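Local coordinates for SxtG (Microseira wollei, PDB 6U1R), which probably transfers an amidino group to an amine acceptor as an amidinotransferase of the saxitoxin biosynthetic pathway, by way of an amidino-cysteine intermediate, at residues F139-G143 against N144-E148; P183-F186 against D187-D191; E240-Q243 against R244-D248. All blocks are in the same frame, centred on the assembly; numbering follows the deposited sequence. Where two conformers were deposited one is given.

Contact 1 (F139-G143 against N144-E148); sequences FLVIG and NEIIE
Phe139 and Glu148 face each other at the open end of a tight beta hairpin, their side chains running alongside one another. The methylene CG of Glu148 meets the edge of the ring, 3.8 Å from Phe139 CE1, and the carboxylate stands almost upright to the ring, the two planes 82° apart. On the same face of the ladder Ile146 brings its branch methyl in at a slant, with CG2 3.9 Å from Phe139 CD1. The other face carries Leu140, Ile142, Glu145 and Ile147; here Ile147 CD1 reaches diagonally to Ile142 CG1 at 4.0 Å. Behind these side chains lies the antiparallel ladder. Leu140 and Ile147 form a hydrogen-bonded pair, Ile147 N giving to Leu140 O at 2.9 Å. Ile142 and Glu145 pair likewise around a type II' turn, Gly143 taking its second position with positive phi (68°). Of this pair's bonds, Ile142 N to Glu145 O is nearly straight, whereas at the turn Glu145 N approaches Ile142 O from above the carbonyl plane. Ile142 O also accepts a water proton, and the same water gives its other to Glu145 OE1. With CG anti to the backbone N (chi1 -179°), an extended chain carries the Glu145 carboxylate out from the face that also bears Leu140, Ile142 and Ile147, where OE2 is hydrogen-bonded by Thr178 and His245. Farther out, strand 176-179 lies parallel to strand 145-148, and helix 164-172 covers Phe139 and Ile146. The buried carboxylate of Glu148 is bound by Arg164 and Trp177, so it probably stays ionised although its CG packs against an aromatic edge.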
loop_
_atom_site.group_PDB
_atom_site.type_symbol
_atom_site.label_atom_id
_atom_site.label_comp_id
_atom_site.label_asym_id
_atom_site.label_seq_id
_atom_site.Cartn_x
_atom_site.Cartn_y
_atom_site.Cartn_z
ATOM N N PHE A 139 5.084 6.410 8.296
ATOM C CA PHE A 139 4.914 5.032 8.750
ATOM C C PHE A 139 4.345 5.002 10.159
ATOM O O PHE A 139 4.722 5.820 10.994
ATOM C CB PHE A 139 6.234 4.248 8.826
ATOM C CG PHE A 139 7.101 4.341 7.597
ATOM C CD1 PHE A 139 6.868 3.514 6.521
ATOM C CD2 PHE A 139 8.149 5.240 7.536
ATOM C CE1 PHE A 139 7.677 3.566 5.393
ATOM C CE2 PHE A 139 8.959 5.310 6.393
ATOM C CZ PHE A 139 8.710 4.473 5.328
ATOM N N LEU A 140 3.507 4.015 10.425
ATOM C CA LEU A 140 3.095 3.637 11.766
ATOM C C LEU A 140 3.802 2.352 12.156
ATOM O O LEU A 140 3.901 1.425 11.341
ATOM C CB LEU A 140 1.599 3.374 11.844
ATOM C CG LEU A 140 0.603 4.499 11.803
ATOM C CD1 LEU A 140 -0.791 3.857 11.552
ATOM C CD2 LEU A 140 0.651 5.244 13.122
ATOM N N VAL A 141 4.276 2.285 13.395
ATOM C CA VAL A 141 4.786 1.041 13.961
ATOM C C VAL A 141 3.755 0.545 14.959
ATOM O O VAL A 141 3.508 1.207 15.978
ATOM C CB VAL A 141 6.154 1.214 14.639
ATOM C CG1 VAL A 141 6.653 -0.154 15.112
ATOM C CG2 VAL A 141 7.143 1.833 13.704
ATOM N N ILE A 142 3.164 -0.617 14.676
ATOM C CA ILE A 142 2.138 -1.222 15.522
ATOM C C ILE A 142 2.658 -2.604 15.911
ATOM O O ILE A 142 2.519 -3.569 15.146
ATOM C CB ILE A 142 0.773 -1.333 14.829
ATOM C CG1 ILE A 142 0.296 0.021 14.283
ATOM C CG2 ILE A 142 -0.273 -1.904 15.813
ATOM C CD1 ILE A 142 0.144 1.114 15.339
ATOM N N GLY A 143 3.265 -2.714 17.084
ATOM C CA GLY A 143 3.788 -4.009 17.497
ATOM C C GLY A 143 4.958 -4.416 16.616
ATOM O O GLY A 143 5.970 -3.714 16.576
ATOM N N ASN A 144 4.836 -5.522 15.885
ATOM C CA ASN A 144 5.894 -5.977 14.999
ATOM C C ASN A 144 5.641 -5.605 13.537
ATOM O O ASN A 144 6.348 -6.106 12.659
ATOM C CB ASN A 144 6.085 -7.499 15.119
ATOM C CG ASN A 144 4.875 -8.284 14.639
ATOM O OD1 ASN A 144 3.880 -7.712 14.198
ATOM N ND2 ASN A 144 4.965 -9.611 14.705
ATOM N N GLU A 145 4.690 -4.707 13.271
ATOM C CA GLU A 145 4.288 -4.339 11.917
ATOM C C GLU A 145 4.621 -2.883 11.619
ATOM O O GLU A 145 4.315 -1.993 12.432
ATOM C CB GLU A 145 2.787 -4.561 11.736
ATOM C CG GLU A 145 2.260 -4.229 10.347
ATOM C CD GLU A 145 0.761 -4.417 10.219
ATOM O OE1 GLU A 145 0.073 -4.507 11.255
ATOM O OE2 GLU A 145 0.261 -4.474 9.077
ATOM N N ILE A 146 5.209 -2.643 10.440
ATOM C CA ILE A 146 5.367 -1.294 9.883
ATOM C C ILE A 146 4.318 -1.101 8.778
ATOM O O ILE A 146 4.213 -1.923 7.860
ATOM C CB ILE A 146 6.800 -1.074 9.366
ATOM C CG1 ILE A 146 7.781 -1.223 10.538
ATOM C CG2 ILE A 146 6.942 0.304 8.716
ATOM C CD1 ILE A 146 9.198 -1.027 10.212
ATOM N N ILE A 147 3.503 -0.045 8.892
ATOM C CA ILE A 147 2.435 0.267 7.938
ATOM C C ILE A 147 2.793 1.547 7.193
ATOM O O ILE A 147 3.020 2.597 7.816
ATOM C CB ILE A 147 1.075 0.435 8.647
ATOM C CG1 ILE A 147 0.746 -0.793 9.499
ATOM C CG2 ILE A 147 -0.040 0.691 7.621
ATOM C CD1 ILE A 147 -0.448 -0.599 10.419
ATOM N N GLU A 148 2.804 1.478 5.857
ATOM C CA GLU A 148 3.020 2.671 5.044
ATOM C C GLU A 148 1.700 3.411 4.867
ATOM O O GLU A 148 0.717 2.850 4.354
ATOM C CB GLU A 148 3.635 2.315 3.688
ATOM C CG GLU A 148 4.915 1.460 3.822
ATOM C CD GLU A 148 5.811 1.446 2.591
ATOM O OE1 GLU A 148 5.455 2.069 1.562
ATOM O OE2 GLU A 148 6.884 0.794 2.660
HETATM O O HOH W 1 0.471 -5.071 14.108
#

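Contact 2 (P183-F186 against D187-D191); sequences PQLF and DAQYD
Phe186 O accepts the amide N-H of Gln189 at 3.0 Å as the chain turns into the short 3-10 segment 187-189. A second bond of the same span, Tyr190 N to Asp187 O, carries the turn one residue further. Just before it, Leu185 has positive phi (60°) and bends the backbone sharply. Tyr190 then folds back over the start of the turn. Its chi1 of -44° sets CG beside its own backbone N, and from there the phenol leans across Leu185, with Tyr190 OH 3.6 Å from Leu185 CB and 3.7 Å from Leu185 CD2. The hydroxyl is hydrogen-bonded to Ala152 O, so the leucine packs against a hydroxyl that already has a polar partner. Leu185 O sits at the edge of the phenol, near its plane, and Tyr190 CE2 is 3.5 Å from Phe186 O. Gln189 CB lies 4.0 Å above the centre of the same ring. Gln184 CB rests over one face of the Phe186 ring, toward its rim. That ring also meets Trp161 of the second subunit edge-to-face, which places the turn at the dimer interface. Arg154 serves both halves of the turn, bridging to Asp187 OD1 and donating to Leu185 O, while the carboxylate of Glu211 accepts the backbone N-H groups of Gln184 and Leu185. Positive charge beside Asp187 probably helps to keep its carboxylate ionised, and several polar groups of this irregular loop are satisfied by residues outside it.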
loop_
_atom_site.group_PDB
_atom_site.type_symbol
_atom_site.label_atom_id
_atom_site.label_comp_id
_atom_site.label_asym_id
_atom_site.label_seq_id
_atom_site.Cartn_x
_atom_site.Cartn_y
_atom_site.Cartn_z
ATOM N N PRO A 183 -3.199 6.039 -2.560
ATOM C CA PRO A 183 -4.341 6.820 -3.056
ATOM C C PRO A 183 -4.071 7.391 -4.439
ATOM O O PRO A 183 -2.929 7.595 -4.853
ATOM C CB PRO A 183 -4.500 7.931 -2.006
ATOM C CG PRO A 183 -3.112 8.106 -1.432
ATOM C CD PRO A 183 -2.557 6.691 -1.399
ATOM N N GLN A 184 -5.169 7.665 -5.150
ATOM C CA GLN A 184 -5.110 8.251 -6.484
ATOM C C GLN A 184 -4.774 9.737 -6.429
ATOM O O GLN A 184 -4.092 10.253 -7.325
ATOM C CB GLN A 184 -6.453 8.054 -7.205
ATOM C CG GLN A 184 -6.834 6.601 -7.441
ATOM C CD GLN A 184 -8.089 6.441 -8.291
ATOM O OE1 GLN A 184 -9.211 6.721 -7.847
ATOM N NE2 GLN A 184 -7.905 6.014 -9.524
ATOM N N LEU A 185 -5.296 10.430 -5.415
ATOM C CA LEU A 185 -5.074 11.849 -5.188
ATOM C C LEU A 185 -5.561 12.679 -6.377
ATOM O O LEU A 185 -4.945 13.677 -6.757
ATOM C CB LEU A 185 -3.607 12.134 -4.853
ATOM C CG LEU A 185 -3.059 11.334 -3.653
ATOM C CD1 LEU A 185 -1.627 11.778 -3.273
ATOM C CD2 LEU A 185 -3.984 11.468 -2.457
ATOM N N PHE A 186 -6.709 12.280 -6.927
ATOM C CA PHE A 186 -7.436 13.133 -7.856
ATOM C C PHE A 186 -7.850 14.445 -7.182
ATOM O O PHE A 186 -7.917 14.569 -5.952
ATOM C CB PHE A 186 -8.702 12.423 -8.364
ATOM C CG PHE A 186 -8.460 11.240 -9.271
ATOM C CD1 PHE A 186 -7.189 10.869 -9.696
ATOM C CD2 PHE A 186 -9.543 10.494 -9.716
ATOM C CE1 PHE A 186 -7.013 9.781 -10.550
ATOM C CE2 PHE A 186 -9.367 9.421 -10.570
ATOM C CZ PHE A 186 -8.108 9.069 -10.990
ATOM N N ASP A 187 -8.201 15.427 -8.019
ATOM C CA ASP A 187 -8.720 16.678 -7.482
ATOM C C ASP A 187 -9.898 16.453 -6.539
ATOM O O ASP A 187 -10.093 17.237 -5.611
ATOM C CB ASP A 187 -9.144 17.615 -8.619
ATOM C CG ASP A 187 -7.970 18.279 -9.319
ATOM O OD1 ASP A 187 -6.807 18.158 -8.869
ATOM O OD2 ASP A 187 -8.233 18.960 -10.337
ATOM N N ALA A 188 -10.688 15.390 -6.754
ATOM C CA ALA A 188 -11.852 15.131 -5.905
ATOM C C ALA A 188 -11.499 14.900 -4.430
ATOM O O ALA A 188 -12.393 14.963 -3.580
ATOM C CB ALA A 188 -12.631 13.924 -6.428
ATOM N N GLN A 189 -10.235 14.610 -4.117
ATOM C CA GLN A 189 -9.788 14.410 -2.739
ATOM C C GLN A 189 -9.645 15.724 -1.972
ATOM O O GLN A 189 -9.446 15.697 -0.755
ATOM C CB GLN A 189 -8.458 13.630 -2.754
ATOM C CG GLN A 189 -7.891 13.259 -1.362
ATOM C CD GLN A 189 -8.818 12.379 -0.537
ATOM O OE1 GLN A 189 -9.770 11.804 -1.051
ATOM N NE2 GLN A 189 -8.530 12.274 0.771
ATOM N N TYR A 190 -9.789 16.879 -2.637
ATOM C CA TYR A 190 -9.545 18.168 -2.010
ATOM C C TYR A 190 -10.722 19.104 -2.270
ATOM O O TYR A 190 -11.289 19.112 -3.366
ATOM C CB TYR A 190 -8.241 18.798 -2.539
ATOM C CG TYR A 190 -7.087 17.826 -2.628
ATOM C CD1 TYR A 190 -6.409 17.425 -1.491
ATOM C CD2 TYR A 190 -6.690 17.304 -3.852
ATOM C CE1 TYR A 190 -5.340 16.510 -1.568
ATOM C CE2 TYR A 190 -5.639 16.405 -3.949
ATOM C CZ TYR A 190 -4.965 16.011 -2.799
ATOM O OH TYR A 190 -3.930 15.108 -2.925
ATOM N N ASP A 191 -11.065 19.896 -1.258
ATOM C CA ASP A 191 -12.157 20.872 -1.327
ATOM C C ASP A 191 -11.578 22.182 -1.844
ATOM O O ASP A 191 -10.974 22.948 -1.092
ATOM C CB ASP A 191 -12.800 21.042 0.044
ATOM C CG ASP A 191 -13.926 22.064 0.051
ATOM O OD1 ASP A 191 -14.198 22.675 -0.998
ATOM O OD2 ASP A 191 -14.513 22.263 1.135
#

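Contact 3 (E240-Q243 against R244-D248)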
loop_
_atom_site.group_PDB
_atom_site.type_symbol
_atom_site.label_atom_id
_atom_site.label_comp_id
_atom_site.label_asym_id
_atom_site.label_seq_id
_atom_site.Cartn_x
_atom_site.Cartn_y
_atom_site.Cartn_z
ATOM N N GLU A 240 -11.133 5.045 9.299
ATOM C CA GLU A 240 -11.899 3.802 9.186
ATOM C C GLU A 240 -11.035 2.674 8.640
ATOM O O GLU A 240 -11.131 1.517 9.090
ATOM C CB GLU A 240 -13.128 4.010 8.281
ATOM C CG GLU A 240 -14.105 2.824 8.270
ATOM C CD GLU A 240 -15.235 2.924 7.238
ATOM O OE1 GLU A 240 -15.237 3.841 6.381
ATOM O OE2 GLU A 240 -16.133 2.055 7.284
ATOM N N TRP A 241 -10.164 2.994 7.674
ATOM C CA TRP A 241 -9.256 1.993 7.134
ATOM C C TRP A 241 -8.326 1.473 8.221
ATOM O O TRP A 241 -8.125 0.255 8.360
ATOM C CB TRP A 241 -8.437 2.550 5.952
ATOM C CG TRP A 241 -7.629 1.454 5.344
ATOM C CD1 TRP A 241 -7.995 0.653 4.291
ATOM C CD2 TRP A 241 -6.340 0.978 5.783
ATOM N NE1 TRP A 241 -7.018 -0.296 4.057
ATOM C CE2 TRP A 241 -5.994 -0.116 4.957
ATOM C CE3 TRP A 241 -5.448 1.374 6.795
ATOM C CZ2 TRP A 241 -4.788 -0.817 5.112
ATOM C CZ3 TRP A 241 -4.259 0.672 6.950
ATOM C CH2 TRP A 241 -3.941 -0.412 6.110
ATOM N N LEU A 242 -7.747 2.377 9.015
ATOM C CA LEU A 242 -6.808 1.922 10.041
ATOM C C LEU A 242 -7.526 1.135 11.126
ATOM O O LEU A 242 -6.994 0.140 11.632
ATOM C CB LEU A 242 -6.060 3.099 10.646
ATOM C CG LEU A 242 -4.958 2.756 11.660
ATOM C CD1 LEU A 242 -3.859 1.939 10.988
ATOM C CD2 LEU A 242 -4.411 4.036 12.269
ATOM N N GLN A 243 -8.736 1.558 11.506
ATOM C CA GLN A 243 -9.466 0.791 12.513
ATOM C C GLN A 243 -9.781 -0.609 12.006
ATOM O O GLN A 243 -9.657 -1.580 12.762
ATOM C CB GLN A 243 -10.748 1.513 12.941
ATOM C CG GLN A 243 -11.594 0.742 14.001
ATOM C CD GLN A 243 -10.871 0.505 15.338
ATOM O OE1 GLN A 243 -11.062 1.265 16.307
ATOM N NE2 GLN A 243 -10.068 -0.575 15.408
ATOM N N ARG A 244 -10.144 -0.751 10.731
ATOM C CA ARG A 244 -10.426 -2.094 10.233
ATOM C C ARG A 244 -9.158 -2.932 10.167
ATOM O O ARG A 244 -9.170 -4.118 10.516
ATOM C CB ARG A 244 -11.077 -2.060 8.860
ATOM C CG ARG A 244 -11.304 -3.510 8.353
ATOM C CD ARG A 244 -12.404 -3.642 7.360
ATOM N NE ARG A 244 -13.626 -2.970 7.799
ATOM C CZ ARG A 244 -14.484 -2.386 6.975
ATOM N NH1 ARG A 244 -14.269 -2.394 5.662
ATOM N NH2 ARG A 244 -15.565 -1.782 7.468
ATOM N N HIS A 245 -8.056 -2.341 9.703
ATOM C CA HIS A 245 -6.802 -3.080 9.625
ATOM C C HIS A 245 -6.366 -3.595 10.992
ATOM O O HIS A 245 -5.810 -4.706 11.093
ATOM C CB HIS A 245 -5.721 -2.189 9.013
ATOM C CG HIS A 245 -4.448 -2.915 8.725
ATOM N ND1 HIS A 245 -4.333 -3.841 7.707
ATOM C CD2 HIS A 245 -3.239 -2.864 9.331
ATOM C CE1 HIS A 245 -3.100 -4.320 7.696
ATOM N NE2 HIS A 245 -2.415 -3.739 8.665
ATOM N N LEU A 246 -6.623 -2.825 12.052
ATOM C CA LEU A 246 -6.171 -3.145 13.404
ATOM C C LEU A 246 -7.287 -3.677 14.311
ATOM O O LEU A 246 -7.098 -3.739 15.529
ATOM C CB LEU A 246 -5.540 -1.907 14.046
ATOM C CG LEU A 246 -4.311 -1.313 13.353
ATOM C CD1 LEU A 246 -3.785 -0.111 14.138
ATOM C CD2 LEU A 246 -3.248 -2.385 13.141
ATOM N N GLU A 247 -8.430 -4.089 13.753
ATOM C CA GLU A 247 -9.625 -4.308 14.580
ATOM C C GLU A 247 -9.508 -5.513 15.514
ATOM O O GLU A 247 -10.236 -5.573 16.510
ATOM C CB GLU A 247 -10.870 -4.502 13.703
ATOM C CG GLU A 247 -10.836 -5.773 12.852
ATOM C CD GLU A 247 -12.018 -5.895 11.894
ATOM O OE1 GLU A 247 -12.876 -4.983 11.864
ATOM O OE2 GLU A 247 -12.066 -6.896 11.153
ATOM N N ASP A 248 -8.655 -6.486 15.208
ATOM C CA ASP A 248 -8.558 -7.666 16.069
ATOM C C ASP A 248 -8.014 -7.324 17.451
ATOM O O ASP A 248 -8.363 -7.989 18.438
ATOM C CB ASP A 248 -7.660 -8.731 15.423
ATOM C CG ASP A 248 -8.293 -9.384 14.199
ATOM O OD1 ASP A 248 -9.524 -9.310 14.046
ATOM O OD2 ASP A 248 -7.543 -9.977 13.394
HETATM O O HOH W 2 -17.497 -0.203 6.224
#
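Trp241 and His245, one helical turn apart, both set CG anti to the backbone N (chi1 -174° and -172°), and their side chains leave the helix alongside each other. The rings are nearly parallel, at 12°, but slid apart with centroids separated by 4.8 Å, making an offset pair with little overlap. Trp241 CH2 lies over one face of the imidazole, 3.7 Å from His245 CG. In return, His245 CB covers the six-membered ring of Trp241 toward its rim, a CH-pi contact of 4.0 Å to the centroid. Each ring also has a polar partner elsewhere: Glu145 of the hairpin for His245, the backbone oxygen of Trp177 of the second subunit for Trp241 NE1.

These residues form the C-terminal part of helix 236-245, the crossover helix of a beta-alpha-beta unit between strands 225-229 and 251-255. Regular i to i+4 bonds run as far as Leu246 N to Leu242 O at 3.0 Å. Leu246 is the first residue to leave helical geometry, and its N-H makes only a weak second bond to Gln243 O. Its side chain crosses that of Leu242 obliquely, the CD1 methyls of Leu242 and Leu246 3.8 Å apart, on the side facing strand 139-142.

Toward the second subunit, Glu240 and Arg244 run side by side. Their salt bridge, 3.9 Å from Glu240 OE2 to Arg244 NH2, is long and tentative, Glu240 having two conformers. The oxygen lies well out of the guanidinium plane, so charge attraction rather than a directed N-H joins them. A water at the guanidinium edge accepts from Arg244 NH2 and may donate to Glu240 OE2. Arg244 NH1 bonds to the backbone oxygens of Phe171 and Ala175 of the second subunit, and the guanidinium makes a cation-pi contact with that Phe171.

Contacts 1 and 3 meet directly, their centres about 13 Å apart. Glu145 OE2 and His245 NE2, 2.8 Å apart, probably share a hydrogen bond, and beside it Leu140 CD1 packs on Leu242 CD1 at 3.7 Å: the hairpin thus lies against the crossover helix through both a polar and an apolar seam. Contact 2 stands apart, its nearest atoms about 8 Å from contact 1 and about 10 Å from contact 3, yet all three reach the second subunit. Asp215, a predicted active-site residue, is about 8 Å from Leu140, 9 Å from Leu185 and 10 Å from Leu242, side chain to side chain, so each contact lies in its neighbourhood.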